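Local atomic coordinates of alkyl hydroperoxide reductase/ Thiol specific antioxidant/ Mal allergen (Burkholderia ambifaria, PDB entry 5ENU), a protein that probably reduces hydrogen peroxide and organic hydroperoxides through a reactive thiol, as a peroxiredoxin of the AhpC/TSA family with a thioredoxin fold. Residues Q58-Y63 with L91-P96; P64-A69 with D153-V158. All blocks are in the same frame, centred on the assembly; numbering follows the deposited sequence.

Interactions 1 and 2 use consecutive parts of helix 50-68, whose C-terminal half meets the loop before strand 97-99 in interaction 1 and helix 150-160 in interaction 2. Their centres lie about 12 Å apart, and they touch directly: Phe59 CE1 is 3.9 Å from Phe66 CZ, and Leu62 CD1 is 4.2 Å from Leu155 CD2. Apolar side chains therefore run continuously from one contact to the other, with Ile73 of strand 71-77 touching Phe59, Tyr63, Phe95 and Phe66. In peroxiredoxins the peroxidatic cysteine sits in the first turn of the helix equivalent to 50-68; both contacts lie toward the other end of that helix.

Interaction 1: Q58-Y63 with L91-P96; sequences QFRELY and LELPFP
Arg60 meets Glu92 and Tyr63 meets Pro94 where helix 50-68 packs against residues 91-96. The polar part belongs to Arg60. Its CG stands anti to the backbone N (chi1 168°) and the chain runs extended as far as NE, which carries the guanidinium edge to the end of helix 81-91. There Arg60 NE gives Glu92 O a weak, bent hydrogen bond of 3.0 Å, with Glu92 O near the guanidinium plane. Glu92 has positive phi and is the C-prime residue of a Schellman motif; the bond therefore falls at the C-terminal end of helix 81-91. The Glu92 side chain lies alongside, and Arg60 NH1 makes a long salt bridge of 3.6 Å to Glu92 OE1. Second conformers of both residues make these polar contacts, the salt bridge above all, provisional.

Packing on the prolyl ring comes next. Pro94 CG sits over one face of the Tyr63 ring, 3.9 Å from its centroid, in a CH-pi contact, while Pro94 CD meets Arg60 CG at 3.8 Å. Phe95 continues the apolar surface inward. Phe95 CB lies 3.8 Å from Tyr63 CE1 and Phe95 CE2 3.8 Å from Phe59 CB; the Phe95 and Tyr63 rings are inclined at 41°, neither stacked nor edge-to-face. Arg60 N lies at the edge of the Phe95 ring, near its plane.

A water bonds Tyr63 OH and Pro94 O. The same hydroxyl is hydrogen-bonded to Glu72 and Lys67, a set of partners that should restrict its ring.

The geometry belongs to the thioredoxin fold: the connection from helix 81-91 to strand 97-99, within the beta-alpha-beta crossover that starts at strand 71-77, packs against the neighbouring helix 50-68.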
loop_
_atom_site.group_PDB
_atom_site.type_symbol
_atom_site.label_atom_id
_atom_site.label_comp_id
_atom_site.label_asym_id
_atom_site.label_seq_id
_atom_site.Cartn_x
_atom_site.Cartn_y
_atom_site.Cartn_z
ATOM N N GLN A 58 -10.892 1.031 7.883
ATOM C CA GLN A 58 -11.361 -0.340 7.724
ATOM C C GLN A 58 -10.216 -1.337 7.876
ATOM O O GLN A 58 -10.392 -2.399 8.490
ATOM C CB GLN A 58 -12.148 -0.486 6.408
ATOM C CG GLN A 58 -13.522 0.213 6.528
ATOM C CD GLN A 58 -14.389 0.131 5.287
ATOM O OE1 GLN A 58 -13.897 0.024 4.178
ATOM N NE2 GLN A 58 -15.698 0.229 5.478
ATOM N N PHE A 59 -9.018 -0.988 7.385
ATOM C CA PHE A 59 -7.860 -1.827 7.684
ATOM C C PHE A 59 -7.576 -1.842 9.181
ATOM O O PHE A 59 -7.234 -2.894 9.739
ATOM C CB PHE A 59 -6.614 -1.371 6.911
ATOM C CG PHE A 59 -6.511 -1.925 5.506
ATOM C CD1 PHE A 59 -6.340 -3.279 5.295
ATOM C CD2 PHE A 59 -6.550 -1.075 4.397
ATOM C CE1 PHE A 59 -6.232 -3.791 4.013
ATOM C CE2 PHE A 59 -6.418 -1.579 3.098
ATOM C CZ PHE A 59 -6.268 -2.945 2.917
ATOM N N ARG A 60 -7.743 -0.692 9.857
ATOM C CA ARG A 60 -7.561 -0.641 11.310
ATOM C C ARG A 60 -8.525 -1.581 12.023
ATOM O O ARG A 60 -8.132 -2.323 12.936
ATOM C CB ARG A 60 -7.764 0.789 11.815
ATOM C CG ARG A 60 -7.881 0.895 13.315
ATOM C CD ARG A 60 -8.007 2.341 13.680
ATOM N NE ARG A 60 -8.051 2.541 15.125
ATOM C CZ ARG A 60 -9.177 2.624 15.819
ATOM N NH1 ARG A 60 -9.150 2.820 17.139
ATOM N NH2 ARG A 60 -10.336 2.521 15.181
ATOM N N GLU A 61 -9.804 -1.547 11.632
ATOM C CA GLU A 61 -10.817 -2.333 12.326
ATOM C C GLU A 61 -10.524 -3.824 12.244
ATOM O O GLU A 61 -10.750 -4.567 13.208
ATOM C CB GLU A 61 -12.184 -2.028 11.721
ATOM C CG GLU A 61 -13.312 -2.824 12.325
ATOM C CD GLU A 61 -14.629 -2.556 11.618
ATOM O OE1 GLU A 61 -15.671 -2.528 12.301
ATOM O OE2 GLU A 61 -14.619 -2.363 10.379
ATOM N N LEU A 62 -10.022 -4.284 11.102
ATOM C CA LEU A 62 -9.733 -5.696 10.910
ATOM C C LEU A 62 -8.277 -6.058 11.162
ATOM O O LEU A 62 -7.913 -7.232 11.011
ATOM C CB LEU A 62 -10.176 -6.148 9.512
ATOM C CG LEU A 62 -11.698 -6.214 9.336
ATOM C CD1 LEU A 62 -12.088 -6.546 7.911
ATOM C CD2 LEU A 62 -12.277 -7.236 10.297
ATOM N N TYR A 63 -7.455 -5.100 11.587
ATOM C CA TYR A 63 -6.030 -5.347 11.812
ATOM C C TYR A 63 -5.733 -6.587 12.652
ATOM O O TYR A 63 -4.840 -7.361 12.272
ATOM C CB TYR A 63 -5.370 -4.084 12.380
ATOM C CG TYR A 63 -3.866 -4.175 12.440
ATOM C CD1 TYR A 63 -3.119 -4.192 11.265
ATOM C CD2 TYR A 63 -3.194 -4.236 13.653
ATOM C CE1 TYR A 63 -1.751 -4.263 11.284
ATOM C CE2 TYR A 63 -1.787 -4.301 13.687
ATOM C CZ TYR A 63 -1.084 -4.318 12.489
ATOM O OH TYR A 63 0.303 -4.389 12.471
ATOM N N LEU A 91 -6.383 8.920 12.820
ATOM C CA LEU A 91 -7.126 7.682 12.649
ATOM C C LEU A 91 -6.703 6.598 13.632
ATOM O O LEU A 91 -7.301 5.511 13.633
ATOM C CB LEU A 91 -6.961 7.171 11.211
ATOM C CG LEU A 91 -7.788 7.815 10.089
ATOM C CD1 LEU A 91 -7.529 9.312 9.928
ATOM C CD2 LEU A 91 -7.514 7.079 8.785
ATOM N N GLU A 92 -5.679 6.853 14.443
ATOM C CA GLU A 92 -5.156 5.861 15.379
ATOM C C GLU A 92 -4.808 4.555 14.664
ATOM O O GLU A 92 -5.156 3.459 15.099
ATOM C CB GLU A 92 -6.109 5.638 16.555
ATOM C CG GLU A 92 -6.473 6.933 17.256
ATOM C CD GLU A 92 -7.276 6.720 18.521
ATOM O OE1 GLU A 92 -7.625 5.557 18.824
ATOM O OE2 GLU A 92 -7.556 7.724 19.212
ATOM N N LEU A 93 -4.105 4.684 13.548
ATOM C CA LEU A 93 -3.770 3.502 12.749
ATOM C C LEU A 93 -2.707 2.680 13.467
ATOM O O LEU A 93 -1.719 3.251 13.956
ATOM C CB LEU A 93 -3.253 3.896 11.357
ATOM C CG LEU A 93 -4.226 4.701 10.481
ATOM C CD1 LEU A 93 -3.568 5.028 9.136
ATOM C CD2 LEU A 93 -5.536 3.938 10.280
ATOM N N PRO A 94 -2.865 1.358 13.547
ATOM C CA PRO A 94 -1.888 0.501 14.234
ATOM C C PRO A 94 -0.792 -0.040 13.327
ATOM O O PRO A 94 -0.088 -0.971 13.726
ATOM C CB PRO A 94 -2.770 -0.656 14.728
ATOM C CG PRO A 94 -3.786 -0.794 13.653
ATOM C CD PRO A 94 -4.091 0.619 13.212
ATOM N N PHE A 95 -0.633 0.521 12.138
ATOM C CA PHE A 95 0.284 0.014 11.138
ATOM C C PHE A 95 0.973 1.205 10.495
ATOM O O PHE A 95 0.512 2.346 10.635
ATOM C CB PHE A 95 -0.453 -0.855 10.100
ATOM C CG PHE A 95 -1.616 -0.166 9.434
ATOM C CD1 PHE A 95 -1.408 0.748 8.400
ATOM C CD2 PHE A 95 -2.928 -0.455 9.823
ATOM C CE1 PHE A 95 -2.486 1.379 7.777
ATOM C CE2 PHE A 95 -4.002 0.176 9.192
ATOM C CZ PHE A 95 -3.777 1.086 8.178
ATOM N N PRO A 96 2.093 0.979 9.802
ATOM C CA PRO A 96 2.887 2.098 9.271
ATOM C C PRO A 96 2.344 2.644 7.958
ATOM O O PRO A 96 1.630 1.970 7.219
ATOM C CB PRO A 96 4.274 1.480 9.018
ATOM C CG PRO A 96 4.219 0.077 9.545
ATOM C CD PRO A 96 2.790 -0.315 9.684
HETATM O O HOH W 1 -6.692 3.205 18.987
HETATM O O HOH W 2 2.379 -2.439 12.722
#

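Interaction 2: P64-A69 with D153-V158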
loop_
_atom_site.group_PDB
_atom_site.type_symbol
_atom_site.label_atom_id
_atom_site.label_comp_id
_atom_site.label_asym_id
_atom_site.label_seq_id
_atom_site.Cartn_x
_atom_site.Cartn_y
_atom_site.Cartn_z
ATOM N N PRO A 64 -6.415 -6.840 13.776
ATOM C CA PRO A 64 -6.090 -8.049 14.555
ATOM C C PRO A 64 -6.272 -9.321 13.760
ATOM O O PRO A 64 -5.516 -10.284 13.960
ATOM C CB PRO A 64 -7.063 -7.985 15.744
ATOM C CG PRO A 64 -7.438 -6.543 15.844
ATOM C CD PRO A 64 -7.466 -6.043 14.436
ATOM N N LYS A 65 -7.247 -9.347 12.843
ATOM C CA LYS A 65 -7.445 -10.547 12.036
ATOM C C LYS A 65 -6.334 -10.714 10.998
ATOM O O LYS A 65 -5.902 -11.839 10.721
ATOM C CB LYS A 65 -8.817 -10.525 11.368
ATOM C CG LYS A 65 -9.974 -10.566 12.346
ATOM C CD LYS A 65 -11.278 -10.807 11.600
ATOM C CE LYS A 65 -12.488 -10.604 12.486
ATOM N NZ LYS A 65 -12.470 -11.538 13.628
ATOM N N PHE A 66 -5.871 -9.610 10.403
ATOM C CA PHE A 66 -4.712 -9.686 9.520
ATOM C C PHE A 66 -3.499 -10.222 10.274
ATOM O O PHE A 66 -2.796 -11.123 9.794
ATOM C CB PHE A 66 -4.406 -8.313 8.920
ATOM C CG PHE A 66 -5.329 -7.924 7.796
ATOM C CD1 PHE A 66 -5.148 -8.443 6.515
ATOM C CD2 PHE A 66 -6.385 -7.043 8.014
ATOM C CE1 PHE A 66 -6.005 -8.087 5.482
ATOM C CE2 PHE A 66 -7.250 -6.697 6.969
ATOM C CZ PHE A 66 -7.045 -7.215 5.702
ATOM N N LYS A 67 -3.256 -9.693 11.478
ATOM C CA LYS A 67 -2.110 -10.148 12.262
ATOM C C LYS A 67 -2.236 -11.628 12.613
ATOM O O LYS A 67 -1.259 -12.383 12.520
ATOM C CB LYS A 67 -1.973 -9.307 13.539
ATOM C CG LYS A 67 -1.622 -7.855 13.285
ATOM C CD LYS A 67 -0.241 -7.676 12.656
ATOM C CE LYS A 67 0.896 -7.871 13.652
ATOM N NZ LYS A 67 1.086 -6.700 14.561
ATOM N N LYS A 68 -3.429 -12.062 13.025
ATOM C CA LYS A 68 -3.620 -13.466 13.358
ATOM C C LYS A 68 -3.316 -14.355 12.158
ATOM O O LYS A 68 -2.794 -15.467 12.315
ATOM C CB LYS A 68 -5.059 -13.681 13.828
ATOM C CG LYS A 68 -5.320 -15.071 14.368
ATOM C CD LYS A 68 -6.635 -15.141 15.100
ATOM C CE LYS A 68 -6.790 -16.463 15.839
ATOM N NZ LYS A 68 -7.926 -16.431 16.820
ATOM N N ALA A 69 -3.633 -13.881 10.955
ATOM C CA ALA A 69 -3.379 -14.630 9.735
ATOM C C ALA A 69 -1.951 -14.475 9.229
ATOM O O ALA A 69 -1.647 -14.929 8.125
ATOM C CB ALA A 69 -4.402 -14.259 8.654
ATOM N N ASP A 153 -12.263 -8.294 1.105
ATOM C CA ASP A 153 -11.682 -9.134 0.066
ATOM C C ASP A 153 -10.209 -9.403 0.336
ATOM O O ASP A 153 -9.729 -10.524 0.134
ATOM C CB ASP A 153 -11.829 -8.458 -1.304
ATOM C CG ASP A 153 -13.277 -8.354 -1.774
ATOM O OD1 ASP A 153 -14.148 -9.087 -1.264
ATOM O OD2 ASP A 153 -13.539 -7.550 -2.701
ATOM N N VAL A 154 -9.461 -8.378 0.747
ATOM C CA VAL A 154 -8.042 -8.581 1.008
ATOM C C VAL A 154 -7.850 -9.532 2.186
ATOM O O VAL A 154 -6.984 -10.416 2.145
ATOM C CB VAL A 154 -7.322 -7.238 1.198
ATOM C CG1 VAL A 154 -5.836 -7.441 1.512
ATOM C CG2 VAL A 154 -7.488 -6.371 -0.040
ATOM N N LEU A 155 -8.675 -9.396 3.237
ATOM C CA LEU A 155 -8.542 -10.304 4.376
ATOM C C LEU A 155 -8.830 -11.741 3.957
ATOM O O LEU A 155 -8.105 -12.665 4.344
ATOM C CB LEU A 155 -9.466 -9.891 5.521
ATOM C CG LEU A 155 -9.417 -10.804 6.758
ATOM C CD1 LEU A 155 -8.026 -10.911 7.391
ATOM C CD2 LEU A 155 -10.454 -10.374 7.791
ATOM N N SER A 156 -9.885 -11.951 3.165
ATOM C CA SER A 156 -10.171 -13.297 2.677
ATOM C C SER A 156 -8.978 -13.858 1.914
ATOM O O SER A 156 -8.589 -15.012 2.111
ATOM C CB SER A 156 -11.418 -13.282 1.791
ATOM O OG SER A 156 -12.568 -12.900 2.524
ATOM N N ALA A 157 -8.359 -13.043 1.059
ATOM C CA ALA A 157 -7.217 -13.523 0.290
ATOM C C ALA A 157 -6.041 -13.865 1.202
ATOM O O ALA A 157 -5.396 -14.906 1.025
ATOM C CB ALA A 157 -6.834 -12.470 -0.756
ATOM N N VAL A 158 -5.770 -13.015 2.200
ATOM C CA VAL A 158 -4.713 -13.289 3.171
ATOM C C VAL A 158 -4.965 -14.620 3.872
ATOM O O VAL A 158 -4.051 -15.442 4.047
ATOM C CB VAL A 158 -4.613 -12.128 4.180
ATOM C CG1 VAL A 158 -3.849 -12.539 5.443
ATOM C CG2 VAL A 158 -3.941 -10.893 3.529
#
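Val154 begins the contact from helix 150-160, Val154 CG1 reaching Phe66 CE1 at 4.0 Å in an oblique approach to the ring. The same residue rests on Val40, Thr129 and Trp142 of the central sheet, so it touches both the sheet and Phe66 of helix 50-68.

Leu155 makes the main contact. With chi1 at 179° the Leu155 branch points away from its own N and across Phe66, and Leu155 CD1 comes almost squarely over the Phe66 ring, 3.9 Å from the centroid and 9° off the normal, a CH-pi contact. The far end of the ring meanwhile comes up against the base of Leu155: Phe66 CE1 is within 3.5 Å of Leu155 CA, and Phe66 CZ within 3.6 Å of Leu155 CB. The other methyl, Leu155 CD2, packs on the aliphatic part of Lys65, 3.9 Å from Lys65 CD, while the lysine chain leads away with its ammonium end.

In this thioredoxin fold the two helices run side by side across the sheet; where residues 64-68 and 153-158 pass, the segment axes are 10.0 Å apart and nearly parallel, at 17°, and Phe66 bridges the groove between them. Its ring also touches Ile73 of strand 71-77.

One turn further on, Val158 divides its methyls. Val158 CG2 meets the edge of the Phe66 ring close to its plane, and Val158 CG1 lies 3.7 Å from Ala69 CB, just where helix 50-68 has ended. Val158 also touches Val40, Ala71 and Leu131, and its carbonyl oxygen and that of Ala69 both accept a hydrogen bond from Lys38 NZ.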